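Local structure of Ulp1-like SUMO protease (Chaetomium thermophilum, 6DG4) at residues Ser2-Pro14 with Ile211-Tyr223. The protein probably cleaves SUMO from modified proteins as a cysteine protease of the peptidase C48 family, this chain being its catalytic domain. Residues are numbered along the deposited sequence; the frame is centred on the assembly and turned at random.
Sequences SGLRPPARQLITP and ICLALGVDPAQAY
Arg5 and Val217 form a single beta bridge, where the extended N-terminal arm of the Ulp1-like catalytic domain lies along the chain leaving helix 202-215. Arg5 N donates to Gly216 O and Asp218 N to Arg5 O, both at 2.8 Å, the paired pattern of a parallel bridge; the second bond is nearly straight (168°). Gly216 ends the helix in a Schellman motif, and glycine suits its positive phi because a side chain would jam against the preceding carbonyl.

Apolar packing flanks the bridge. Leu4 has CG anti to its carbonyl carbon (chi1 -58°), which spreads its methyls over the turn: CD1 meets Pro219 CD at 3.8 Å, while CD2 rests on the bare backbone of Gly216, 3.6 Å from its C. Replacing Leu4 with alanine would probably open a gap beside Pro219 and Gly216 and leave Phe191 less covered. Pro7, a rigid ring with no N-H to satisfy, crosses Val217 at about a right angle and puts CG 3.9 Å from Ala222 CB. Leu11 dips inward, CD2 lying 3.8 Å from Cys212 SG, and Ile12 CD1 reaches CB of Tyr223, a residue whose OH is hydrogen-bonded to Asn209 OD1.

Water completes the polar links. One molecule joins Leu4 O to Asp218 OD2; farther along, two waters donate to Ala222 O, one accepting from Leu11 N and the other from Ile12 N and Gln10 NE2.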
loop_
_atom_site.group_PDB
_atom_site.type_symbol
_atom_site.label_atom_id
_atom_site.label_comp_id
_atom_site.label_asym_id
_atom_site.label_seq_id
_atom_site.Cartn_x
_atom_site.Cartn_y
_atom_site.Cartn_z
ATOM N N SER A 2 0.074 8.382 -17.633
ATOM C CA SER A 2 -0.106 7.392 -16.578
ATOM C C SER A 2 1.191 7.201 -15.796
ATOM O O SER A 2 1.169 6.969 -14.589
ATOM C CB SER A 2 -0.582 6.070 -17.183
ATOM O OG SER A 2 0.334 5.017 -16.936
ATOM N N GLY A 3 2.323 7.311 -16.491
ATOM C CA GLY A 3 3.620 7.209 -15.855
ATOM C C GLY A 3 4.043 5.815 -15.453
ATOM O O GLY A 3 5.053 5.671 -14.756
ATOM N N LEU A 4 3.318 4.781 -15.874
ATOM C CA LEU A 4 3.592 3.422 -15.426
ATOM C C LEU A 4 4.319 2.629 -16.505
ATOM O O LEU A 4 3.957 2.670 -17.686
ATOM C CB LEU A 4 2.308 2.703 -15.004
ATOM C CG LEU A 4 1.508 3.387 -13.889
ATOM C CD1 LEU A 4 0.359 2.507 -13.425
ATOM C CD2 LEU A 4 2.384 3.752 -12.704
ATOM N N ARG A 5 5.340 1.900 -16.080
ATOM C CA ARG A 5 6.224 1.160 -16.962
ATOM C C ARG A 5 6.092 -0.337 -16.740
ATOM O O ARG A 5 5.614 -0.786 -15.694
ATOM C CB ARG A 5 7.678 1.553 -16.668
ATOM C CG ARG A 5 7.927 3.046 -16.581
ATOM C CD ARG A 5 9.398 3.331 -16.320
ATOM N NE ARG A 5 10.225 2.982 -17.471
ATOM C CZ ARG A 5 10.385 3.758 -18.539
ATOM N NH1 ARG A 5 9.772 4.933 -18.611
ATOM N NH2 ARG A 5 11.156 3.356 -19.540
ATOM N N PRO A 6 6.512 -1.154 -17.704
ATOM C CA PRO A 6 6.537 -2.585 -17.457
ATOM C C PRO A 6 7.547 -2.914 -16.377
ATOM O O PRO A 6 8.582 -2.236 -16.240
ATOM C CB PRO A 6 6.975 -3.174 -18.818
ATOM C CG PRO A 6 6.839 -2.074 -19.799
ATOM C CD PRO A 6 7.010 -0.804 -19.043
ATOM N N PRO A 7 7.302 -3.943 -15.576
ATOM C CA PRO A 7 8.292 -4.353 -14.583
ATOM C C PRO A 7 9.568 -4.824 -15.265
ATOM O O PRO A 7 9.531 -5.515 -16.285
ATOM C CB PRO A 7 7.599 -5.502 -13.847
ATOM C CG PRO A 7 6.633 -6.035 -14.834
ATOM C CD PRO A 7 6.127 -4.840 -15.586
ATOM N N ALA A 8 10.711 -4.458 -14.677
ATOM C CA ALA A 8 12.001 -4.801 -15.267
ATOM C C ALA A 8 12.344 -6.276 -15.121
ATOM O O ALA A 8 13.194 -6.778 -15.866
ATOM C CB ALA A 8 13.112 -3.968 -14.631
ATOM N N ARG A 9 11.730 -6.962 -14.160
ATOM C CA ARG A 9 11.821 -8.409 -14.017
ATOM C C ARG A 9 10.517 -8.881 -13.385
ATOM O O ARG A 9 9.672 -8.077 -12.987
ATOM C CB ARG A 9 13.070 -8.840 -13.232
ATOM C CG ARG A 9 13.301 -8.138 -11.912
ATOM C CD ARG A 9 12.454 -8.703 -10.786
ATOM N NE ARG A 9 12.831 -8.106 -9.508
ATOM C CZ ARG A 9 12.134 -8.224 -8.383
ATOM N NH1 ARG A 9 11.012 -8.933 -8.357
ATOM N NH2 ARG A 9 12.561 -7.617 -7.284
ATOM N N GLN A 10 10.344 -10.199 -13.326
ATOM C CA GLN A 10 9.131 -10.785 -12.770
ATOM C C GLN A 10 8.873 -10.268 -11.358
ATOM O O GLN A 10 9.728 -10.375 -10.475
ATOM C CB GLN A 10 9.293 -12.307 -12.739
ATOM C CG GLN A 10 8.026 -13.059 -12.383
ATOM C CD GLN A 10 7.096 -13.198 -13.558
ATOM O OE1 GLN A 10 7.506 -13.638 -14.631
ATOM N NE2 GLN A 10 5.836 -12.804 -13.373
ATOM N N LEU A 11 7.664 -9.742 -11.140
ATOM C CA LEU A 11 7.362 -9.083 -9.872
ATOM C C LEU A 11 7.267 -10.081 -8.723
ATOM O O LEU A 11 7.790 -9.831 -7.632
ATOM C CB LEU A 11 6.063 -8.284 -9.984
ATOM C CG LEU A 11 5.624 -7.560 -8.706
ATOM C CD1 LEU A 11 6.620 -6.471 -8.328
ATOM C CD2 LEU A 11 4.227 -6.985 -8.858
ATOM N N ILE A 12 6.573 -11.196 -8.936
ATOM C CA ILE A 12 6.299 -12.171 -7.885
ATOM C C ILE A 12 7.018 -13.453 -8.261
ATOM O O ILE A 12 6.618 -14.140 -9.210
ATOM C CB ILE A 12 4.796 -12.417 -7.710
ATOM C CG1 ILE A 12 4.073 -11.095 -7.456
ATOM C CG2 ILE A 12 4.550 -13.397 -6.576
ATOM C CD1 ILE A 12 2.566 -11.220 -7.407
ATOM N N THR A 13 8.077 -13.773 -7.520
ATOM C CA THR A 13 8.963 -14.883 -7.825
ATOM C C THR A 13 9.135 -15.788 -6.614
ATOM O O THR A 13 9.001 -15.344 -5.472
ATOM C CB THR A 13 10.343 -14.349 -8.237
ATOM O OG1 THR A 13 10.784 -13.384 -7.275
ATOM C CG2 THR A 13 10.301 -13.684 -9.594
ATOM N N PRO A 14 9.450 -17.059 -6.833
ATOM C CA PRO A 14 9.607 -17.983 -5.703
ATOM C C PRO A 14 10.788 -17.619 -4.812
ATOM O O PRO A 14 11.811 -17.108 -5.271
ATOM C CB PRO A 14 9.817 -19.341 -6.388
ATOM C CG PRO A 14 10.275 -19.004 -7.781
ATOM C CD PRO A 14 9.591 -17.732 -8.135
ATOM N N ILE A 211 2.660 -1.539 -4.221
ATOM C CA ILE A 211 4.044 -1.682 -4.664
ATOM C C ILE A 211 4.189 -1.128 -6.073
ATOM O O ILE A 211 5.090 -0.336 -6.366
ATOM C CB ILE A 211 4.495 -3.154 -4.616
ATOM C CG1 ILE A 211 4.526 -3.701 -3.189
ATOM C CG2 ILE A 211 5.873 -3.291 -5.271
ATOM C CD1 ILE A 211 4.791 -5.202 -3.125
ATOM N N CYS A 212 3.294 -1.542 -6.970
ATOM C CA CYS A 212 3.390 -1.118 -8.361
ATOM C C CYS A 212 3.256 0.395 -8.494
ATOM O O CYS A 212 4.102 1.051 -9.112
ATOM C CB CYS A 212 2.333 -1.843 -9.195
ATOM S SG CYS A 212 2.673 -3.616 -9.418
ATOM N N LEU A 213 2.202 0.979 -7.929
ATOM C CA LEU A 213 2.006 2.414 -8.106
ATOM C C LEU A 213 3.151 3.214 -7.489
ATOM O O LEU A 213 3.609 4.198 -8.080
ATOM C CB LEU A 213 0.647 2.848 -7.562
ATOM C CG LEU A 213 -0.478 2.879 -8.598
ATOM C CD1 LEU A 213 -0.326 4.093 -9.513
ATOM C CD2 LEU A 213 -0.521 1.591 -9.412
ATOM N N ALA A 214 3.638 2.798 -6.313
ATOM C CA ALA A 214 4.727 3.531 -5.675
ATOM C C ALA A 214 5.994 3.507 -6.517
ATOM O O ALA A 214 6.771 4.469 -6.493
ATOM C CB ALA A 214 5.030 2.947 -4.295
ATOM N N LEU A 215 6.241 2.402 -7.223
ATOM C CA LEU A 215 7.432 2.240 -8.042
ATOM C C LEU A 215 7.253 2.743 -9.464
ATOM O O LEU A 215 8.230 2.792 -10.216
ATOM C CB LEU A 215 7.822 0.764 -8.124
ATOM C CG LEU A 215 8.311 0.119 -6.831
ATOM C CD1 LEU A 215 8.672 -1.328 -7.099
ATOM C CD2 LEU A 215 9.499 0.864 -6.252
ATOM N N GLY A 216 6.037 3.099 -9.858
ATOM C CA GLY A 216 5.796 3.471 -11.235
ATOM C C GLY A 216 5.679 2.308 -12.192
ATOM O O GLY A 216 5.946 2.477 -13.384
ATOM N N VAL A 217 5.280 1.133 -11.699
ATOM C CA VAL A 217 5.135 -0.080 -12.497
ATOM C C VAL A 217 3.661 -0.309 -12.795
ATOM O O VAL A 217 2.805 -0.129 -11.922
ATOM C CB VAL A 217 5.730 -1.280 -11.734
ATOM C CG1 VAL A 217 5.371 -2.589 -12.413
ATOM C CG2 VAL A 217 7.239 -1.138 -11.619
ATOM N N ASP A 218 3.363 -0.719 -14.027
ATOM C CA ASP A 218 1.992 -0.990 -14.449
ATOM C C ASP A 218 1.498 -2.312 -13.870
ATOM O O ASP A 218 1.970 -3.380 -14.277
ATOM C CB ASP A 218 1.934 -1.035 -15.978
ATOM C CG ASP A 218 0.520 -1.133 -16.511
ATOM O OD1 ASP A 218 -0.388 -1.524 -15.747
ATOM O OD2 ASP A 218 0.319 -0.828 -17.709
ATOM N N PRO A 219 0.545 -2.295 -12.932
ATOM C CA PRO A 219 0.127 -3.566 -12.315
ATOM C C PRO A 219 -0.507 -4.541 -13.290
ATOM O O PRO A 219 -0.350 -5.758 -13.121
ATOM C CB PRO A 219 -0.850 -3.126 -11.213
ATOM C CG PRO A 219 -1.374 -1.810 -11.678
ATOM C CD PRO A 219 -0.210 -1.150 -12.389
ATOM N N ALA A 220 -1.211 -4.042 -14.314
ATOM C CA ALA A 220 -1.845 -4.915 -15.293
ATOM C C ALA A 220 -0.830 -5.707 -16.103
ATOM O O ALA A 220 -1.163 -6.776 -16.622
ATOM C CB ALA A 220 -2.715 -4.087 -16.242
ATOM N N GLN A 221 0.396 -5.211 -16.214
ATOM C CA GLN A 221 1.457 -5.900 -16.931
ATOM C C GLN A 221 2.311 -6.771 -16.023
ATOM O O GLN A 221 3.195 -7.469 -16.526
ATOM C CB GLN A 221 2.353 -4.862 -17.628
ATOM C CG GLN A 221 1.619 -4.051 -18.683
ATOM C CD GLN A 221 2.451 -2.939 -19.299
ATOM O OE1 GLN A 221 3.491 -2.551 -18.768
ATOM N NE2 GLN A 221 1.985 -2.416 -20.429
ATOM N N ALA A 222 2.055 -6.781 -14.710
ATOM C CA ALA A 222 3.047 -7.247 -13.750
ATOM C C ALA A 222 2.707 -8.524 -12.994
ATOM O O ALA A 222 3.632 -9.204 -12.549
ATOM C CB ALA A 222 3.346 -6.151 -12.717
ATOM N N TYR A 223 1.435 -8.875 -12.811
ATOM C CA TYR A 223 1.125 -10.020 -11.958
ATOM C C TYR A 223 -0.269 -10.547 -12.276
ATOM O O TYR A 223 -1.028 -9.942 -13.039
ATOM C CB TYR A 223 1.309 -9.674 -10.468
ATOM C CG TYR A 223 0.243 -8.793 -9.848
ATOM C CD1 TYR A 223 0.280 -7.405 -9.976
ATOM C CD2 TYR A 223 -0.787 -9.351 -9.109
ATOM C CE1 TYR A 223 -0.695 -6.606 -9.400
ATOM C CE2 TYR A 223 -1.768 -8.564 -8.533
ATOM C CZ TYR A 223 -1.721 -7.197 -8.672
ATOM O OH TYR A 223 -2.714 -6.445 -8.076
HETATM O O HOH W 1 3.825 0.155 -19.347
HETATM O O HOH W 2 1.605 1.675 -18.468
HETATM O O HOH W 3 4.569 -11.458 -11.149
HETATM O O HOH W 4 6.181 -9.024 -13.451
#